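Histidine--tRNA ligase (Staphylococcus aureus, PDB 1QE0) catalyses the ATP-dependent attachment of L-histidine to tRNA(His), working as a homodimer of the class II aminoacyl-tRNA synthetase family. Local coordinates at residues Q237-L242 with I247-D252; M146-Y151 with L159-N164. All coordinates share one frame; numbering follows the deposited sequence.

Contact 1 of 2, residues Q237-L242 with I247-D252; sequences QVKAYL and IPYTED. Unlike the reference sequence in segment 247-252: T250 (reference Ile).
I247 meets L242 first through the backbone: its N donates to L242 O at 2.8 Å, tying the start of the 247-252 segment to the helix. The side chains of the same pair face each other through their terminal methyls, L242 CD1 lying 4.2 Å from I247 CD1. Two residues on, Y249 holds its CG between its own backbone N and carbonyl carbon (chi1 65°), and the phenol reaches back to the helix. Near the base of the ring CD2 rests against L242 CB at 4.0 Å, while the far end meets the aliphatic part of K239, whose CD is 3.5 Å from Y249 OH. The lysine runs across the tyrosine at about a right angle, bends at chi3, and continues to E251. There K239 NZ forms a salt bridge with E251 OE1 at 3.0 Å, approaching from above the carboxylate plane, with a weak bond to OE2 of the same carboxylate. E251 OE1 is also hydrogen-bonded to Y235, one helical turn before K239, so the helix engages this carboxylate through two residues; E251 CG in turn sits at the edge of the Y249 ring. Together these contacts join helix 231-245 to strand 250-251, the helix-to-strand end of a crossover between the parallel neighbours 159-165 and 250-251 in the catalytic-domain sheet of this class II synthetase.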
loop_
_atom_site.group_PDB
_atom_site.type_symbol
_atom_site.label_atom_id
_atom_site.label_comp_id
_atom_site.label_asym_id
_atom_site.label_seq_id
_atom_site.Cartn_x
_atom_site.Cartn_y
_atom_site.Cartn_z
ATOM N N GLN A 237 22.207 -23.617 -12.393
ATOM C CA GLN A 237 22.768 -22.621 -11.484
ATOM C C GLN A 237 21.682 -22.104 -10.551
ATOM O O GLN A 237 21.922 -21.958 -9.347
ATOM C CB GLN A 237 23.388 -21.463 -12.245
ATOM C CG GLN A 237 24.148 -20.507 -11.336
ATOM C CD GLN A 237 25.095 -21.243 -10.403
ATOM O OE1 GLN A 237 25.092 -21.030 -9.191
ATOM N NE2 GLN A 237 25.892 -22.141 -10.966
ATOM N N VAL A 238 20.495 -21.822 -11.103
ATOM C CA VAL A 238 19.364 -21.375 -10.290
ATOM C C VAL A 238 19.167 -22.393 -9.159
ATOM O O VAL A 238 19.242 -22.036 -7.981
ATOM C CB VAL A 238 18.087 -21.251 -11.125
ATOM C CG1 VAL A 238 16.886 -20.985 -10.232
ATOM C CG2 VAL A 238 18.264 -20.126 -12.149
ATOM N N LYS A 239 19.011 -23.672 -9.499
ATOM C CA LYS A 239 18.829 -24.695 -8.461
ATOM C C LYS A 239 20.048 -24.829 -7.571
ATOM O O LYS A 239 19.928 -25.153 -6.409
ATOM C CB LYS A 239 18.480 -26.054 -9.052
ATOM C CG LYS A 239 17.261 -26.012 -9.893
ATOM C CD LYS A 239 16.955 -27.377 -10.410
ATOM C CE LYS A 239 17.967 -27.820 -11.428
ATOM N NZ LYS A 239 17.544 -29.105 -12.022
ATOM N N ALA A 240 21.226 -24.581 -8.118
ATOM C CA ALA A 240 22.440 -24.666 -7.328
ATOM C C ALA A 240 22.252 -23.678 -6.204
ATOM O O ALA A 240 22.352 -24.027 -5.029
ATOM C CB ALA A 240 23.620 -24.261 -8.142
ATOM N N TYR A 241 21.919 -22.451 -6.584
ATOM C CA TYR A 241 21.701 -21.370 -5.634
ATOM C C TYR A 241 20.650 -21.704 -4.601
ATOM O O TYR A 241 20.827 -21.421 -3.412
ATOM C CB TYR A 241 21.321 -20.104 -6.382
ATOM C CG TYR A 241 22.531 -19.418 -6.952
ATOM C CD1 TYR A 241 23.658 -19.230 -6.163
ATOM C CD2 TYR A 241 22.532 -18.898 -8.242
ATOM C CE1 TYR A 241 24.740 -18.533 -6.627
ATOM C CE2 TYR A 241 23.632 -18.194 -8.719
ATOM C CZ TYR A 241 24.728 -18.017 -7.885
ATOM O OH TYR A 241 25.825 -17.282 -8.260
ATOM N N LEU A 242 19.542 -22.286 -5.057
ATOM C CA LEU A 242 18.473 -22.691 -4.153
ATOM C C LEU A 242 19.055 -23.676 -3.162
ATOM O O LEU A 242 18.818 -23.573 -1.975
ATOM C CB LEU A 242 17.319 -23.330 -4.925
ATOM C CG LEU A 242 16.172 -22.381 -5.304
ATOM C CD1 LEU A 242 16.609 -20.897 -5.115
ATOM C CD2 LEU A 242 15.658 -22.718 -6.738
ATOM N N ILE A 247 16.941 -23.599 0.079
ATOM C CA ILE A 247 15.544 -23.439 -0.271
ATOM C C ILE A 247 15.115 -24.727 -0.965
ATOM O O ILE A 247 15.790 -25.226 -1.848
ATOM C CB ILE A 247 15.360 -22.205 -1.154
ATOM C CG1 ILE A 247 15.780 -20.975 -0.333
ATOM C CG2 ILE A 247 13.932 -22.122 -1.662
ATOM C CD1 ILE A 247 15.969 -19.692 -1.110
ATOM N N PRO A 248 14.083 -25.376 -0.436
ATOM C CA PRO A 248 13.617 -26.616 -1.040
ATOM C C PRO A 248 12.719 -26.281 -2.215
ATOM O O PRO A 248 12.018 -25.265 -2.170
ATOM C CB PRO A 248 12.827 -27.260 0.101
ATOM C CG PRO A 248 13.327 -26.584 1.346
ATOM C CD PRO A 248 13.446 -25.175 0.870
ATOM N N TYR A 249 12.724 -27.140 -3.239
ATOM C CA TYR A 249 11.935 -26.928 -4.432
ATOM C C TYR A 249 11.573 -28.234 -5.119
ATOM O O TYR A 249 12.287 -29.233 -5.027
ATOM C CB TYR A 249 12.730 -26.099 -5.414
ATOM C CG TYR A 249 13.939 -26.817 -5.902
ATOM C CD1 TYR A 249 13.854 -27.685 -6.976
ATOM C CD2 TYR A 249 15.168 -26.644 -5.283
ATOM C CE1 TYR A 249 14.962 -28.374 -7.436
ATOM C CE2 TYR A 249 16.297 -27.328 -5.733
ATOM C CZ TYR A 249 16.186 -28.196 -6.816
ATOM O OH TYR A 249 17.291 -28.871 -7.295
ATOM N N THR A 250 10.518 -28.179 -5.909
ATOM C CA THR A 250 10.046 -29.330 -6.636
ATOM C C THR A 250 10.108 -28.930 -8.106
ATOM O O THR A 250 9.633 -27.863 -8.492
ATOM C CB THR A 250 8.556 -29.696 -6.251
ATOM O OG1 THR A 250 8.292 -29.389 -4.871
ATOM C CG2 THR A 250 8.303 -31.188 -6.452
ATOM N N GLU A 251 10.734 -29.768 -8.920
ATOM C CA GLU A 251 10.815 -29.497 -10.345
ATOM C C GLU A 251 9.601 -30.079 -11.052
ATOM O O GLU A 251 9.434 -31.268 -11.115
ATOM C CB GLU A 251 12.069 -30.119 -10.911
ATOM C CG GLU A 251 13.286 -29.799 -10.108
ATOM C CD GLU A 251 14.542 -30.201 -10.818
ATOM O OE1 GLU A 251 14.640 -29.951 -12.036
ATOM O OE2 GLU A 251 15.436 -30.770 -10.169
ATOM N N ASP A 252 8.731 -29.257 -11.578
ATOM C CA ASP A 252 7.586 -29.814 -12.239
ATOM C C ASP A 252 7.745 -29.560 -13.699
ATOM O O ASP A 252 7.281 -28.544 -14.205
ATOM C CB ASP A 252 6.313 -29.149 -11.725
ATOM C CG ASP A 252 5.051 -29.619 -12.438
ATOM O OD1 ASP A 252 5.096 -30.528 -13.299
ATOM O OD2 ASP A 252 3.993 -29.048 -12.115
#

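Contact 2 of 2, residues M146-Y151 with L159-N164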
loop_
_atom_site.group_PDB
_atom_site.type_symbol
_atom_site.label_atom_id
_atom_site.label_comp_id
_atom_site.label_asym_id
_atom_site.label_seq_id
_atom_site.Cartn_x
_atom_site.Cartn_y
_atom_site.Cartn_z
ATOM N N MET A 146 13.156 -14.544 -2.202
ATOM C CA MET A 146 12.222 -13.497 -1.769
ATOM C C MET A 146 10.775 -14.015 -1.680
ATOM O O MET A 146 10.121 -13.855 -0.639
ATOM C CB MET A 146 12.284 -12.294 -2.732
ATOM C CG MET A 146 11.329 -11.153 -2.395
ATOM S SD MET A 146 11.034 -10.058 -3.808
ATOM C CE MET A 146 12.462 -9.155 -3.802
ATOM N N VAL A 147 10.281 -14.634 -2.762
ATOM C CA VAL A 147 8.914 -15.132 -2.776
ATOM C C VAL A 147 8.749 -16.102 -1.613
ATOM O O VAL A 147 7.675 -16.199 -1.040
ATOM C CB VAL A 147 8.512 -15.739 -4.150
ATOM C CG1 VAL A 147 9.407 -16.870 -4.512
ATOM C CG2 VAL A 147 7.073 -16.224 -4.125
ATOM N N MET A 148 9.843 -16.734 -1.192
ATOM C CA MET A 148 9.792 -17.659 -0.073
ATOM C C MET A 148 9.800 -16.854 1.214
ATOM O O MET A 148 9.040 -17.122 2.157
ATOM C CB MET A 148 11.007 -18.563 -0.097
ATOM C CG MET A 148 10.728 -19.910 0.474
ATOM S SD MET A 148 9.690 -20.816 -0.651
ATOM C CE MET A 148 10.179 -22.442 -0.216
ATOM N N HIS A 149 10.653 -15.841 1.242
ATOM C CA HIS A 149 10.782 -14.992 2.397
ATOM C C HIS A 149 9.443 -14.312 2.710
ATOM O O HIS A 149 8.984 -14.336 3.854
ATOM C CB HIS A 149 11.884 -13.969 2.149
ATOM C CG HIS A 149 12.363 -13.242 3.359
ATOM N ND1 HIS A 149 13.285 -12.238 3.343
ATOM C CD2 HIS A 149 12.003 -13.367 4.672
ATOM C CE1 HIS A 149 13.488 -11.765 4.546
ATOM N NE2 HIS A 149 12.717 -12.431 5.376
ATOM N N ILE A 150 8.798 -13.728 1.707
ATOM C CA ILE A 150 7.526 -13.029 1.941
ATOM C C ILE A 150 6.570 -13.859 2.784
ATOM O O ILE A 150 6.231 -13.476 3.914
ATOM C CB ILE A 150 6.838 -12.624 0.610
ATOM C CG1 ILE A 150 7.572 -11.427 0.014
ATOM C CG2 ILE A 150 5.360 -12.309 0.824
ATOM C CD1 ILE A 150 7.294 -11.215 -1.454
ATOM N N TYR A 151 6.197 -15.022 2.250
ATOM C CA TYR A 151 5.268 -15.924 2.903
ATOM C C TYR A 151 5.773 -16.478 4.216
ATOM O O TYR A 151 5.007 -16.601 5.173
ATOM C CB TYR A 151 4.889 -17.040 1.968
ATOM C CG TYR A 151 4.081 -16.546 0.836
ATOM C CD1 TYR A 151 2.727 -16.353 0.974
ATOM C CD2 TYR A 151 4.653 -16.277 -0.367
ATOM C CE1 TYR A 151 1.953 -15.905 -0.074
ATOM C CE2 TYR A 151 3.894 -15.827 -1.435
ATOM C CZ TYR A 151 2.542 -15.647 -1.281
ATOM O OH TYR A 151 1.779 -15.232 -2.348
ATOM N N LEU A 159 4.229 -24.544 2.793
ATOM C CA LEU A 159 4.599 -24.005 1.483
ATOM C C LEU A 159 5.345 -25.045 0.674
ATOM O O LEU A 159 5.965 -25.947 1.231
ATOM C CB LEU A 159 5.474 -22.751 1.641
ATOM C CG LEU A 159 4.773 -21.415 1.846
ATOM C CD1 LEU A 159 3.273 -21.626 1.839
ATOM C CD2 LEU A 159 5.262 -20.787 3.133
ATOM N N LYS A 160 5.349 -24.865 -0.635
ATOM C CA LYS A 160 5.992 -25.807 -1.525
ATOM C C LYS A 160 6.275 -25.099 -2.843
ATOM O O LYS A 160 5.356 -24.769 -3.600
ATOM C CB LYS A 160 5.054 -27.017 -1.638
ATOM C CG LYS A 160 4.829 -27.688 -2.963
ATOM C CD LYS A 160 3.465 -28.368 -2.859
ATOM C CE LYS A 160 3.507 -29.894 -2.803
ATOM N NZ LYS A 160 4.012 -30.497 -1.534
ATOM N N LEU A 161 7.549 -24.747 -3.017
ATOM C CA LEU A 161 8.040 -24.033 -4.200
ATOM C C LEU A 161 8.256 -25.021 -5.337
ATOM O O LEU A 161 8.935 -26.013 -5.185
ATOM C CB LEU A 161 9.337 -23.265 -3.855
ATOM C CG LEU A 161 10.194 -22.422 -4.817
ATOM C CD1 LEU A 161 9.667 -22.478 -6.216
ATOM C CD2 LEU A 161 10.262 -20.990 -4.359
ATOM N N VAL A 162 7.675 -24.713 -6.481
ATOM C CA VAL A 162 7.747 -25.539 -7.654
ATOM C C VAL A 162 8.325 -24.706 -8.791
ATOM O O VAL A 162 7.803 -23.638 -9.112
ATOM C CB VAL A 162 6.348 -26.004 -8.010
ATOM C CG1 VAL A 162 6.367 -26.862 -9.228
ATOM C CG2 VAL A 162 5.738 -26.733 -6.835
ATOM N N ILE A 163 9.406 -25.200 -9.397
ATOM C CA ILE A 163 10.101 -24.508 -10.490
ATOM C C ILE A 163 10.249 -25.383 -11.734
ATOM O O ILE A 163 10.039 -26.581 -11.687
ATOM C CB ILE A 163 11.506 -24.081 -10.065
ATOM C CG1 ILE A 163 12.355 -25.304 -9.812
ATOM C CG2 ILE A 163 11.466 -23.270 -8.777
ATOM C CD1 ILE A 163 13.768 -24.954 -9.425
ATOM N N ASN A 164 10.619 -24.760 -12.841
ATOM C CA ASN A 164 10.824 -25.420 -14.118
ATOM C C ASN A 164 11.544 -24.405 -15.023
ATOM O O ASN A 164 11.688 -23.227 -14.686
ATOM C CB ASN A 164 9.484 -25.843 -14.767
ATOM C CG ASN A 164 9.687 -26.597 -16.109
ATOM O OD1 ASN A 164 8.909 -26.480 -17.078
ATOM N ND2 ASN A 164 10.776 -27.344 -16.169
#
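A bend at chi2 (71°) turns the thioether of M148 toward the strand, where L161, with CG anti to its backbone N (chi1 178°), extends a branched end to meet it. The pair belongs to a helix-turn-strand unit of the class II catalytic fold, in which helix 137-153 covers one face of the mixed sheet. Over the segments 146-151 and 159-164 helix and strand run almost antiparallel, at 164°, with their axes 10.2 Å apart at closest approach. M148 and L161 cross obliquely, and the methionine touches at two points: SD lies 3.8 Å from L161 CD2, and the terminal methyl CE lies 3.8 Å from L161 CB. These are plain van der Waals contacts, and no hydrogen bond links the two segments. K160, between the two leucines, points away from the helix and forms a salt bridge with D272. Beyond this contact, V147 also packs on F267 and C284, and Y151 reaches L269, L283 and L308, so the same helical face spans several strands of the sheet. H149, by contrast, stacks its ring on H354 of the second subunit, which places the helix between the sheet and the dimer partner. Nearer the start of the strand, Y151 makes its contact through the root of the side chain, and the ring continues past: CB meets L159 CD2 at 3.9 Å. V147 CG1, from the preceding residue, approaches L161 CD2 at 4.2 Å, so that one leucine methyl is shared by V147 and the M148 sulfur.

From the N terminus, contact 2 comes first: helix 137-153 turns back through a short connection and strand 159-165 packs against it. The chain then runs through further helices before contact 1 closes a second, tighter loop, between helix 231-245 and strand 250-251. The two loops follow in series and neither nest nor cross. They meet in the sheet, where the two strands are parallel neighbours: T250 N lies 2.8 Å from L161 O, and T250 O is at the same distance from I163 N, both probable hydrogen bonds. I163 also receives K239, L242 and Y249, and the two helices touch through V238 on L144, so both helix-strand units join into one layered block of the catalytic domain.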